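Local coordinates for paenibacillus xanthan lyase (Paenibacillus, PDB 6F2P), which cleaves the bacterial polysaccharide xanthan by an eliminative mechanism, as a calcium-binding member of polysaccharide lyase family 8, at residues Gly458-Leu463 with Ser692-Thr697; Ser643-Ala648 with Phe661-Pro666; Thr673-Ala678 with Thr703-Val708; Ser699-Ile704 with Asn736-Gly741; Met731-Asn736 with Val747-Thr752. All blocks are in the same frame, centred on the assembly; numbering follows the deposited sequence.

In the fold
Contact 1 opens first, on the edge strand 457-462 of the super-sandwich domain, and closes more than 200 residues later on strand 688-694 of the C-terminal beta-sandwich, tying the two domains together. Within that long loop, contact 2 closes the short hairpin of strands 646-651 and 656-661. Contact 3 opens at 673-678, before contact 1 has closed, and ends on strand 703-708, so the two cross. Contact 4 begins on the same piece of chain, sharing T703 and I704 with contact 3. It closes at 736-741, after contact 5 has opened on strand 731-736, and these two cross as well. Contact 5 closes last, joining the two sheets of the sandwich through its interior.

Contact 1 of 5, residues Gly458-Leu463 with Ser692-Thr697; sequences GGTDIL and SVSDPT
Two serine hydroxyls, S692 OG and S694 OG, reach across to backbone carbonyls of G459-D461, so strand 458-462 faces strand 692-694 through small polar groups. The strand axes come within 6.3 Å at 162°, close to antiparallel, yet no backbone-to-backbone bond joins them. S694 OG donates to G459 O over 2.8 Å and arrives well above the carbonyl plane. S692 OG, set anti to its own backbone N (chi1 -174°), donates to D461 O over 2.9 Å, lies in that carbonyl plane and also takes a hydrogen bond from K746. T460 turns its side chain into the gap between the serines, its OG1 2.7 Å from S692 OG and hydrogen-bonded to S744. This is the seam between two domains of a family 8 lyase: the edge strand of the large super-sandwich sheet lies on the face of a sheet of the C-terminal beta-sandwich. A valine replacing S692 would probably leave D461 O without this donor and K746 without one of its acceptors. K746 also makes a salt bridge with D461, whose CB leaves the strand on the side away from S692-T697. At the other end P696 CB packs 4.0 Å from G458 N. Next to P696, D695 OD1 forms an Asx turn, accepting from T697 N and T697 OG1.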
# COMPACT_ATOMS: atom_id res chain seq x y z
N GLY A 458 1.92 5.48 0.23
CA GLY A 458 2.17 4.29 1.02
C GLY A 458 3.24 4.57 2.06
O GLY A 458 3.36 5.71 2.53
N GLY A 459 4.01 3.55 2.41
CA GLY A 459 5.02 3.69 3.43
C GLY A 459 5.58 2.36 3.88
O GLY A 459 5.36 1.33 3.24
N THR A 460 6.32 2.40 4.99
CA THR A 460 6.93 1.21 5.56
C THR A 460 7.05 1.34 7.08
O THR A 460 6.71 2.37 7.65
CB THR A 460 8.32 0.92 4.95
OG1 THR A 460 8.76 -0.37 5.37
CG2 THR A 460 9.34 1.95 5.39
N ASP A 461 7.53 0.29 7.74
CA ASP A 461 7.46 0.24 9.19
C ASP A 461 8.57 -0.59 9.81
O ASP A 461 9.27 -1.32 9.11
CB ASP A 461 6.14 -0.39 9.60
CG ASP A 461 5.92 -1.73 8.95
OD1 ASP A 461 6.61 -2.70 9.33
OD2 ASP A 461 5.06 -1.81 8.04
N ILE A 462 8.70 -0.50 11.12
CA ILE A 462 9.70 -1.28 11.82
C ILE A 462 9.21 -1.68 13.21
O ILE A 462 8.43 -0.95 13.84
CB ILE A 462 11.06 -0.52 11.85
CG1 ILE A 462 12.23 -1.51 11.76
CG2 ILE A 462 11.17 0.36 13.08
CD1 ILE A 462 13.54 -0.86 11.38
N LEU A 463 9.62 -2.87 13.65
CA LEU A 463 9.29 -3.39 14.98
C LEU A 463 7.79 -3.56 15.19
O LEU A 463 7.33 -3.80 16.31
CB LEU A 463 9.88 -2.49 16.07
CG LEU A 463 11.40 -2.37 16.01
CD1 LEU A 463 11.94 -1.49 17.13
CD2 LEU A 463 12.03 -3.75 16.07
N SER A 692 14.10 -1.27 6.84
CA SER A 692 12.85 -1.68 6.20
C SER A 692 12.63 -0.86 4.93
O SER A 692 12.75 0.36 4.95
CB SER A 692 11.68 -1.48 7.16
OG SER A 692 10.48 -1.99 6.60
N VAL A 693 12.34 -1.54 3.83
CA VAL A 693 12.16 -0.88 2.54
C VAL A 693 10.85 -1.27 1.86
O VAL A 693 10.45 -2.43 1.92
CB VAL A 693 13.30 -1.24 1.58
CG1 VAL A 693 13.25 -0.36 0.33
CG2 VAL A 693 14.63 -1.09 2.28
N SER A 694 10.20 -0.31 1.21
CA SER A 694 9.03 -0.63 0.39
C SER A 694 9.00 0.27 -0.83
O SER A 694 9.58 1.34 -0.82
CB SER A 694 7.74 -0.45 1.19
OG SER A 694 7.43 0.93 1.33
N ASP A 695 8.31 -0.18 -1.87
CA ASP A 695 8.06 0.62 -3.05
C ASP A 695 6.61 1.13 -3.01
O ASP A 695 5.67 0.41 -3.38
CB ASP A 695 8.28 -0.22 -4.30
CG ASP A 695 7.71 0.43 -5.54
OD1 ASP A 695 7.82 1.66 -5.67
OD2 ASP A 695 7.13 -0.31 -6.38
N PRO A 696 6.41 2.37 -2.55
CA PRO A 696 5.05 2.87 -2.36
C PRO A 696 4.35 3.09 -3.68
O PRO A 696 3.12 3.18 -3.68
CB PRO A 696 5.26 4.21 -1.66
CG PRO A 696 6.64 4.17 -1.13
CD PRO A 696 7.43 3.33 -2.08
N THR A 697 5.09 3.17 -4.78
CA THR A 697 4.48 3.40 -6.09
C THR A 697 3.79 2.14 -6.56
O THR A 697 2.89 2.19 -7.40
CB THR A 697 5.51 3.82 -7.17
OG1 THR A 697 6.29 2.68 -7.56
CG2 THR A 697 6.43 4.91 -6.66

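Contact 2 of 5, residues Ser643-Ala648 with Phe661-Pro666; sequences SSSAQA and FWNDEP
W662 turns an edge of its indole to the backbone of S644-Q647 and can be followed outward atom by atom. CB rests 3.4 Å from S644 O. CG turns beside the backbone N (chi1 -67°), which brings the edge of the ring back against the turn, and CD1 comes 3.9 Å from A646 CA. At NE1 the ring meets Q647: the N-H points to OE1 over 2.9 Å, a bond bent to 134° at the hydrogen. OE1 lies near the indole plane, whereas NE1 stands above the plane of the Q647 amide, the two flat groups being 50° apart. Further along the same edge, CZ2 is 3.2 Å from Q647 OE1. The base of the tryptophan is fixed too, because W662 N donates to S645 O in a nearly straight bond of 3.2 Å. The turn has its own brace, S643 OG accepting from S645 N in an ST turn and hydrogen-bonded to the carboxylate of E641. One water links S644 OG with N663 OD1. A646 and F661 form an antiparallel non-hydrogen-bonded pair, with A646 CB 4.4 Å from F661 CD1. Together they finish the hairpin of strands 646-651 and 656-661 in the C-terminal beta-sandwich. The indole faces the super-sandwich domain: it meets the ring of W456 and the side chains of K483 and S485 on strand 481-488, and S485 OG shares Q647 OE1 with it.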
# COMPACT_ATOMS: atom_id res chain seq x y z
N SER A 643 12.69 18.26 1.71
CA SER A 643 12.73 18.84 0.38
C SER A 643 11.90 18.00 -0.58
O SER A 643 11.30 17.00 -0.17
CB SER A 643 14.17 18.89 -0.14
OG SER A 643 14.62 17.59 -0.49
N SER A 644 11.90 18.39 -1.84
CA SER A 644 11.17 17.67 -2.87
C SER A 644 11.94 16.42 -3.30
O SER A 644 11.46 15.62 -4.11
CB SER A 644 10.92 18.59 -4.07
OG SER A 644 12.14 18.96 -4.66
N SER A 645 13.14 16.25 -2.77
CA SER A 645 13.95 15.12 -3.16
C SER A 645 13.80 14.02 -2.11
O SER A 645 13.79 12.83 -2.45
CB SER A 645 15.41 15.52 -3.35
OG SER A 645 16.19 14.42 -3.78
N ALA A 646 13.68 14.43 -0.85
CA ALA A 646 13.49 13.48 0.24
C ALA A 646 12.99 14.17 1.49
O ALA A 646 13.18 15.38 1.66
CB ALA A 646 14.79 12.74 0.54
N GLN A 647 12.38 13.40 2.37
CA GLN A 647 11.89 13.91 3.64
C GLN A 647 12.26 12.90 4.69
O GLN A 647 11.87 11.74 4.62
CB GLN A 647 10.36 14.12 3.59
CG GLN A 647 9.94 15.19 2.60
CD GLN A 647 8.45 15.27 2.42
OE1 GLN A 647 7.82 14.37 1.86
NE2 GLN A 647 7.86 16.37 2.89
N ALA A 648 13.04 13.32 5.67
CA ALA A 648 13.58 12.37 6.63
C ALA A 648 13.57 12.91 8.06
O ALA A 648 13.87 14.08 8.30
CB ALA A 648 14.98 11.95 6.22
N PHE A 661 11.87 8.73 -0.14
CA PHE A 661 12.61 9.12 -1.34
C PHE A 661 11.65 9.35 -2.51
O PHE A 661 10.91 8.44 -2.91
CB PHE A 661 13.60 8.03 -1.74
CG PHE A 661 14.76 7.89 -0.80
CD1 PHE A 661 15.88 8.70 -0.93
CD2 PHE A 661 14.76 6.92 0.19
CE1 PHE A 661 16.97 8.56 -0.08
CE2 PHE A 661 15.84 6.78 1.04
CZ PHE A 661 16.95 7.60 0.90
N TRP A 662 11.67 10.56 -3.08
CA TRP A 662 10.68 10.97 -4.08
C TRP A 662 11.08 10.76 -5.54
O TRP A 662 10.22 10.82 -6.43
CB TRP A 662 10.30 12.44 -3.86
CG TRP A 662 9.56 12.65 -2.58
CD1 TRP A 662 10.02 13.30 -1.47
CD2 TRP A 662 8.24 12.21 -2.26
NE1 TRP A 662 9.06 13.29 -0.49
CE2 TRP A 662 7.96 12.62 -0.95
CE3 TRP A 662 7.26 11.50 -2.97
CZ2 TRP A 662 6.74 12.36 -0.33
CZ3 TRP A 662 6.05 11.23 -2.35
CH2 TRP A 662 5.81 11.66 -1.04
N ASN A 663 12.36 10.53 -5.80
CA ASN A 663 12.84 10.47 -7.18
C ASN A 663 13.47 9.13 -7.54
O ASN A 663 13.99 8.41 -6.68
CB ASN A 663 13.84 11.60 -7.45
CG ASN A 663 13.25 12.97 -7.19
OD1 ASN A 663 13.80 13.75 -6.42
ND2 ASN A 663 12.13 13.27 -7.84
N ASP A 664 13.43 8.80 -8.83
CA ASP A 664 14.07 7.58 -9.30
C ASP A 664 15.51 7.85 -9.75
O ASP A 664 15.94 7.40 -10.81
CB ASP A 664 13.25 6.94 -10.43
CG ASP A 664 12.09 6.10 -9.92
OD1 ASP A 664 12.12 5.67 -8.74
OD2 ASP A 664 11.15 5.85 -10.70
N GLU A 665 16.24 8.60 -8.93
CA GLU A 665 17.66 8.83 -9.15
C GLU A 665 18.38 8.56 -7.83
O GLU A 665 17.75 8.61 -6.77
CB GLU A 665 17.91 10.26 -9.62
CG GLU A 665 17.34 11.33 -8.70
CD GLU A 665 17.67 12.76 -9.14
OE1 GLU A 665 16.94 13.32 -9.98
OE2 GLU A 665 18.66 13.33 -8.62
N PRO A 666 19.68 8.24 -7.89
CA PRO A 666 20.49 8.10 -6.67
C PRO A 666 20.36 9.31 -5.75
O PRO A 666 20.57 10.44 -6.19
CB PRO A 666 21.91 7.99 -7.21
CG PRO A 666 21.74 7.29 -8.50
CD PRO A 666 20.44 7.82 -9.08
O HOH W 1 13.72 17.01 -6.16
O HOH W 2 14.43 10.61 -4.33

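Contact 3 of 5, residues Thr673-Ala678 with Thr703-Val708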
# COMPACT_ATOMS: atom_id res chain seq x y z
N THR A 673 21.28 5.78 1.17
CA THR A 673 21.20 6.14 -0.23
C THR A 673 20.21 5.20 -0.90
O THR A 673 20.24 3.99 -0.66
CB THR A 673 22.58 6.03 -0.92
OG1 THR A 673 23.50 6.97 -0.34
CG2 THR A 673 22.45 6.30 -2.41
N SER A 674 19.32 5.76 -1.72
CA SER A 674 18.41 4.96 -2.54
C SER A 674 18.47 5.44 -3.98
O SER A 674 18.59 6.64 -4.23
CB SER A 674 16.97 5.05 -2.03
OG SER A 674 16.07 4.42 -2.93
N ASN A 675 18.38 4.50 -4.91
CA ASN A 675 18.39 4.85 -6.32
C ASN A 675 16.99 4.84 -6.92
O ASN A 675 16.82 5.00 -8.12
CB ASN A 675 19.30 3.89 -7.11
CG ASN A 675 18.69 2.51 -7.27
OD1 ASN A 675 17.90 2.07 -6.44
ND2 ASN A 675 19.07 1.82 -8.34
N ARG A 676 15.98 4.64 -6.07
CA ARG A 676 14.59 4.58 -6.53
C ARG A 676 13.65 5.23 -5.52
O ARG A 676 13.98 5.33 -4.34
CB ARG A 676 14.17 3.12 -6.74
CG ARG A 676 14.84 2.41 -7.92
CD ARG A 676 14.40 2.98 -9.26
NE ARG A 676 15.03 2.29 -10.39
CZ ARG A 676 16.22 2.59 -10.89
NH1 ARG A 676 16.95 3.58 -10.38
NH2 ARG A 676 16.70 1.90 -11.92
N LYS A 677 12.49 5.67 -5.99
CA LYS A 677 11.41 6.05 -5.08
C LYS A 677 11.24 4.94 -4.06
O LYS A 677 11.20 3.76 -4.42
CB LYS A 677 10.10 6.26 -5.85
CG LYS A 677 10.16 7.35 -6.89
CD LYS A 677 8.94 7.31 -7.81
CE LYS A 677 9.05 8.37 -8.90
NZ LYS A 677 7.76 8.54 -9.61
N ALA A 678 11.14 5.30 -2.79
CA ALA A 678 11.09 4.30 -1.74
C ALA A 678 10.67 4.91 -0.42
O ALA A 678 10.90 6.09 -0.17
CB ALA A 678 12.45 3.66 -1.59
N THR A 703 14.32 -3.46 -9.30
CA THR A 703 14.97 -3.48 -7.99
C THR A 703 15.04 -2.10 -7.35
O THR A 703 14.82 -1.07 -8.00
CB THR A 703 16.41 -4.04 -8.08
OG1 THR A 703 17.14 -3.32 -9.08
CG2 THR A 703 16.42 -5.51 -8.45
N ILE A 704 15.37 -2.10 -6.07
CA ILE A 704 15.78 -0.89 -5.38
C ILE A 704 17.10 -1.16 -4.69
O ILE A 704 17.19 -2.04 -3.84
CB ILE A 704 14.78 -0.46 -4.31
CG1 ILE A 704 13.43 -0.08 -4.94
CG2 ILE A 704 15.35 0.70 -3.49
CD1 ILE A 704 12.32 0.16 -3.91
N TYR A 705 18.14 -0.42 -5.07
CA TYR A 705 19.43 -0.52 -4.41
C TYR A 705 19.49 0.45 -3.23
O TYR A 705 19.12 1.62 -3.34
CB TYR A 705 20.55 -0.20 -5.39
CG TYR A 705 20.95 -1.35 -6.29
CD1 TYR A 705 20.02 -1.97 -7.11
CD2 TYR A 705 22.27 -1.78 -6.35
CE1 TYR A 705 20.39 -3.01 -7.95
CE2 TYR A 705 22.65 -2.81 -7.19
CZ TYR A 705 21.71 -3.42 -7.98
OH TYR A 705 22.07 -4.45 -8.81
N ILE A 706 19.96 -0.05 -2.10
CA ILE A 706 20.10 0.75 -0.90
C ILE A 706 21.53 0.66 -0.36
O ILE A 706 22.09 -0.44 -0.23
CB ILE A 706 19.12 0.28 0.19
CG1 ILE A 706 17.66 0.42 -0.29
CG2 ILE A 706 19.36 1.01 1.51
CD1 ILE A 706 17.11 1.83 -0.28
N ASP A 707 22.14 1.80 -0.06
CA ASP A 707 23.40 1.82 0.67
C ASP A 707 23.15 2.38 2.05
O ASP A 707 22.35 3.31 2.22
CB ASP A 707 24.45 2.67 -0.05
CG ASP A 707 24.91 2.05 -1.37
OD1 ASP A 707 24.74 0.82 -1.54
OD2 ASP A 707 25.46 2.78 -2.22
N VAL A 708 23.81 1.82 3.05
CA VAL A 708 23.79 2.40 4.38
C VAL A 708 25.22 2.71 4.82
O VAL A 708 26.05 1.82 4.94
CB VAL A 708 23.09 1.50 5.40
CG1 VAL A 708 23.17 2.11 6.79
CG2 VAL A 708 21.65 1.29 5.01
O HOH W 3 24.34 5.95 2.12
O HOH W 4 17.67 -0.49 -9.27
O HOH W 5 13.90 -0.12 -10.58
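T673 and D707 form an antiparallel hydrogen-bonded pair, T673 N to D707 O at 2.9 Å and D707 N to T673 O at 3.0 Å, followed by S674 opposite I706 as a non-hydrogen-bonded pair. Strand 703-708 is the middle strand of the smaller sheet of the C-terminal beta-sandwich, with strand 672-674 on one flank and 731-736 on the other. Beyond S674 the ladder gives way: N675 N still makes a weak bond to Y705 O, but Y705 N is taken by a side chain, N675 OD1, at 2.9 Å. With CG between the backbone N and the carbonyl carbon (chi1 73°), the amide swings across to act as a substitute carbonyl, Y705 N standing above its plane. N675 ND2 passes a hydrogen bond to a water that also meets T703 OG1, itself bonded to S872. A leucine in place of N675 would probably leave Y705 N-H without an acceptor and this water without this donor. S674 OG turns back to R676 O, and R676 NH1 binds N675 O, which braces the turn. R676 NE reaches T703 O through another water. Along its aliphatic part, R676 CB rests 3.7 Å from I704 CG1.

Contact 4 of 5, residues Ser699-Ile704 with Asn736-Gly741; sequences SNVGTI and NVNNSG
N736 OD1 is gripped by N738 N at 3.2 Å and by a water at 2.7 Å, and that water donates to V701 O across the contact. The first bond makes N736 the head of an Asx turn; N700 heads another on the facing loop, with G702 N on its OD1. These two loops lie at the ends of neighbouring strands 703-708 and 731-736 of the C-terminal beta-sandwich, where T703 and N736 form an antiparallel non-hydrogen-bonded pair. A single direct hydrogen bond joins the loops: V737 N to G702 O, 3.1 Å, nearly in line with the carbonyl. N700 is pinned at both amide atoms, since its ND2 donates to T703 O, so the amide can hardly flip. Against it lies V737 CG2, 3.6 Å from N700 CG: CG1 stands beside the backbone N (chi1 -68°), which leaves CG2 between N and the carbonyl carbon. N738 and N739 fill the corners of a type II turn, and N739 N is tied to N700 O by a second water. N738 OD1 lies 3.4 Å from V701 CB. The valine's other methyl meets the isoleucine at about a right angle: V737 CG1 is 3.9 Å from I704 CD1.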
# COMPACT_ATOMS: atom_id res chain seq x y z
N SER A 699 4.71 0.10 -8.55
CA SER A 699 4.83 -0.07 -10.00
C SER A 699 6.28 -0.19 -10.47
O SER A 699 6.56 -0.12 -11.67
CB SER A 699 4.07 1.04 -10.74
OG SER A 699 4.62 2.32 -10.45
N ASN A 700 7.18 -0.36 -9.52
CA ASN A 700 8.56 -0.73 -9.81
C ASN A 700 8.59 -2.25 -10.00
O ASN A 700 8.31 -3.00 -9.06
CB ASN A 700 9.44 -0.33 -8.62
CG ASN A 700 10.92 -0.52 -8.90
OD1 ASN A 700 11.32 -1.21 -9.82
ND2 ASN A 700 11.75 0.10 -8.07
N VAL A 701 8.93 -2.70 -11.21
CA VAL A 701 8.98 -4.13 -11.49
C VAL A 701 10.40 -4.67 -11.42
O VAL A 701 10.64 -5.84 -11.71
CB VAL A 701 8.42 -4.46 -12.88
CG1 VAL A 701 6.99 -3.97 -13.02
CG2 VAL A 701 9.30 -3.85 -13.94
N GLY A 702 11.33 -3.81 -11.05
CA GLY A 702 12.73 -4.19 -10.97
C GLY A 702 13.23 -4.18 -9.54
O GLY A 702 12.62 -4.80 -8.66
N THR A 703 14.32 -3.46 -9.30
CA THR A 703 14.97 -3.48 -7.99
C THR A 703 15.04 -2.10 -7.35
O THR A 703 14.82 -1.07 -8.00
CB THR A 703 16.41 -4.04 -8.08
OG1 THR A 703 17.14 -3.32 -9.08
CG2 THR A 703 16.42 -5.51 -8.45
N ILE A 704 15.37 -2.10 -6.07
CA ILE A 704 15.78 -0.89 -5.38
C ILE A 704 17.10 -1.16 -4.69
O ILE A 704 17.19 -2.04 -3.84
CB ILE A 704 14.78 -0.46 -4.31
CG1 ILE A 704 13.43 -0.08 -4.94
CG2 ILE A 704 15.35 0.70 -3.49
CD1 ILE A 704 12.32 0.16 -3.91
N ASN A 736 14.34 -6.87 -4.61
CA ASN A 736 13.54 -7.11 -5.80
C ASN A 736 12.07 -6.85 -5.46
O ASN A 736 11.43 -7.65 -4.78
CB ASN A 736 13.72 -8.54 -6.30
CG ASN A 736 13.08 -8.77 -7.66
OD1 ASN A 736 12.13 -8.09 -8.05
ND2 ASN A 736 13.60 -9.75 -8.39
N VAL A 737 11.54 -5.73 -5.93
CA VAL A 737 10.21 -5.30 -5.49
C VAL A 737 9.13 -5.58 -6.51
O VAL A 737 8.05 -5.00 -6.42
CB VAL A 737 10.19 -3.79 -5.14
CG1 VAL A 737 11.02 -3.51 -3.90
CG2 VAL A 737 10.69 -2.96 -6.33
N ASN A 738 9.40 -6.44 -7.48
CA ASN A 738 8.38 -6.76 -8.48
C ASN A 738 7.18 -7.41 -7.81
O ASN A 738 7.34 -8.27 -6.94
CB ASN A 738 8.93 -7.69 -9.57
CG ASN A 738 7.90 -7.99 -10.64
OD1 ASN A 738 7.22 -7.09 -11.15
ND2 ASN A 738 7.76 -9.26 -10.99
N ASN A 739 5.99 -6.95 -8.20
CA ASN A 739 4.73 -7.41 -7.61
C ASN A 739 4.67 -7.27 -6.08
O ASN A 739 4.05 -8.11 -5.41
CB ASN A 739 4.42 -8.84 -8.03
CG ASN A 739 4.25 -8.98 -9.54
OD1 ASN A 739 3.79 -8.05 -10.21
ND2 ASN A 739 4.61 -10.14 -10.07
N SER A 740 5.28 -6.21 -5.56
CA SER A 740 5.37 -6.01 -4.11
C SER A 740 4.04 -5.65 -3.48
O SER A 740 3.80 -5.95 -2.31
CB SER A 740 6.38 -4.91 -3.78
OG SER A 740 5.89 -3.63 -4.13
N GLY A 741 3.18 -4.98 -4.25
CA GLY A 741 1.94 -4.45 -3.71
C GLY A 741 2.19 -3.47 -2.58
O GLY A 741 1.38 -3.32 -1.68
O HOH W 6 5.76 -4.32 -9.08
O HOH W 7 12.54 -7.85 -10.71

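Contact 5 of 5, residues Met731-Asn736 with Val747-Thr752; sequences MKFKVN and VKFSLT
M731 and F749 run alongside each other in opposite directions, from facing sheets, the methionine chain laid over the phenylalanine ring like a lid. M731 CG sits above the centre of the ring, 3.8 Å from its centroid and only 10° off the normal, a CH-pi contact. The sulfur has moved toward the rim, SD lying 3.5 Å from F749 CD2 in an oblique Met-aromatic contact. Beyond it the chain bends (chi3 -86°) and carries CE past the ring to within 4.3 Å of L751 CD2, so the methyl lies beside the leucine. A second bump and hollow follow two residues along each strand. V747 rises from the other strand and sets CG1 over one face of F733, 3.9 Å from the ring centroid and somewhat toward the rim. The two aromatic rings meet between these pairs: F733 CD1 comes to the edge of the F749 ring, 4.0 Å from CE2. Face, edge and face are thus used in turn, and apolar carbon and sulfur make up the whole contact without a hydrogen bond. The strand axes lie 9.9 Å apart at 156°, the distance of facing sheets in a beta-sandwich. Strand 731-736 runs between 703-708 and 722-726 in the smaller sheet, where F733 touches I706 and M731 touches V708. Strand 744-750 runs between 688-694 and 714-718 in the larger one, where V693 adds its CG2 to the F733 ring and L715 flanks V747.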
# COMPACT_ATOMS: atom_id res chain seq x y z
N MET A 731 27.32 -0.92 4.55
CA MET A 731 26.25 -1.86 4.22
C MET A 731 25.70 -1.58 2.82
O MET A 731 25.40 -0.44 2.48
CB MET A 731 25.13 -1.80 5.25
CG MET A 731 25.43 -2.58 6.51
SD MET A 731 24.36 -2.13 7.89
CE MET A 731 25.20 -0.72 8.60
N LYS A 732 25.58 -2.63 2.01
CA LYS A 732 25.01 -2.50 0.68
C LYS A 732 24.08 -3.67 0.41
O LYS A 732 24.44 -4.81 0.65
CB LYS A 732 26.10 -2.45 -0.39
CG LYS A 732 26.92 -1.17 -0.39
CD LYS A 732 27.85 -1.09 -1.61
CE LYS A 732 28.48 0.30 -1.71
NZ LYS A 732 29.46 0.43 -2.82
N PHE A 733 22.88 -3.38 -0.09
CA PHE A 733 21.98 -4.44 -0.53
C PHE A 733 21.03 -3.97 -1.60
O PHE A 733 21.02 -2.79 -1.94
CB PHE A 733 21.21 -5.05 0.65
CG PHE A 733 20.26 -4.10 1.33
CD1 PHE A 733 20.71 -3.19 2.28
CD2 PHE A 733 18.90 -4.14 1.04
CE1 PHE A 733 19.83 -2.33 2.92
CE2 PHE A 733 18.01 -3.27 1.68
CZ PHE A 733 18.47 -2.37 2.61
N LYS A 734 20.25 -4.90 -2.16
CA LYS A 734 19.20 -4.55 -3.11
C LYS A 734 17.94 -5.33 -2.79
O LYS A 734 18.01 -6.38 -2.15
CB LYS A 734 19.63 -4.82 -4.56
CG LYS A 734 19.89 -6.28 -4.87
CD LYS A 734 20.48 -6.48 -6.26
CE LYS A 734 20.75 -7.96 -6.50
NZ LYS A 734 21.39 -8.23 -7.82
N VAL A 735 16.79 -4.81 -3.22
CA VAL A 735 15.50 -5.45 -3.01
C VAL A 735 14.85 -5.66 -4.36
O VAL A 735 14.80 -4.74 -5.18
CB VAL A 735 14.55 -4.54 -2.23
CG1 VAL A 735 13.30 -5.31 -1.81
CG2 VAL A 735 15.25 -3.94 -1.01
N ASN A 736 14.34 -6.87 -4.61
CA ASN A 736 13.54 -7.11 -5.80
C ASN A 736 12.07 -6.85 -5.46
O ASN A 736 11.43 -7.65 -4.78
CB ASN A 736 13.72 -8.54 -6.30
CG ASN A 736 13.08 -8.77 -7.66
OD1 ASN A 736 12.13 -8.09 -8.05
ND2 ASN A 736 13.60 -9.75 -8.39
N VAL A 747 15.82 -6.22 6.44
CA VAL A 747 17.11 -6.86 6.61
C VAL A 747 17.75 -6.34 7.90
O VAL A 747 17.67 -5.16 8.20
CB VAL A 747 18.04 -6.63 5.39
CG1 VAL A 747 18.33 -5.14 5.19
CG2 VAL A 747 19.34 -7.40 5.54
N LYS A 748 18.36 -7.23 8.67
CA LYS A 748 19.00 -6.84 9.92
C LYS A 748 20.47 -7.28 9.93
O LYS A 748 20.79 -8.48 9.86
CB LYS A 748 18.25 -7.39 11.14
CG LYS A 748 18.91 -7.04 12.47
CD LYS A 748 17.91 -7.00 13.62
CE LYS A 748 17.18 -8.33 13.79
NZ LYS A 748 16.35 -8.39 15.03
N PHE A 749 21.36 -6.30 10.00
CA PHE A 749 22.78 -6.54 9.97
C PHE A 749 23.37 -6.60 11.38
O PHE A 749 22.85 -5.97 12.30
CB PHE A 749 23.46 -5.42 9.20
CG PHE A 749 23.25 -5.50 7.72
CD1 PHE A 749 24.06 -6.30 6.92
CD2 PHE A 749 22.24 -4.75 7.11
CE1 PHE A 749 23.87 -6.36 5.54
CE2 PHE A 749 22.05 -4.81 5.73
CZ PHE A 749 22.86 -5.61 4.95
N SER A 750 24.45 -7.36 11.55
CA SER A 750 25.17 -7.37 12.81
C SER A 750 26.23 -6.27 12.81
O SER A 750 26.83 -5.98 11.78
CB SER A 750 25.81 -8.73 13.05
OG SER A 750 26.73 -9.05 12.02
N LEU A 751 26.45 -5.65 13.96
CA LEU A 751 27.45 -4.58 14.05
C LEU A 751 28.65 -4.98 14.90
O LEU A 751 29.67 -4.29 14.92
CB LEU A 751 26.82 -3.31 14.62
CG LEU A 751 25.76 -2.62 13.77
CD1 LEU A 751 25.33 -1.32 14.43
CD2 LEU A 751 26.28 -2.36 12.37
N THR A 752 28.53 -6.10 15.61
CA THR A 752 29.60 -6.58 16.48
C THR A 752 30.01 -8.01 16.15
O THR A 752 29.43 -8.66 15.27
CB THR A 752 29.20 -6.52 17.96
OG1 THR A 752 28.05 -7.34 18.18
CG2 THR A 752 28.92 -5.08 18.40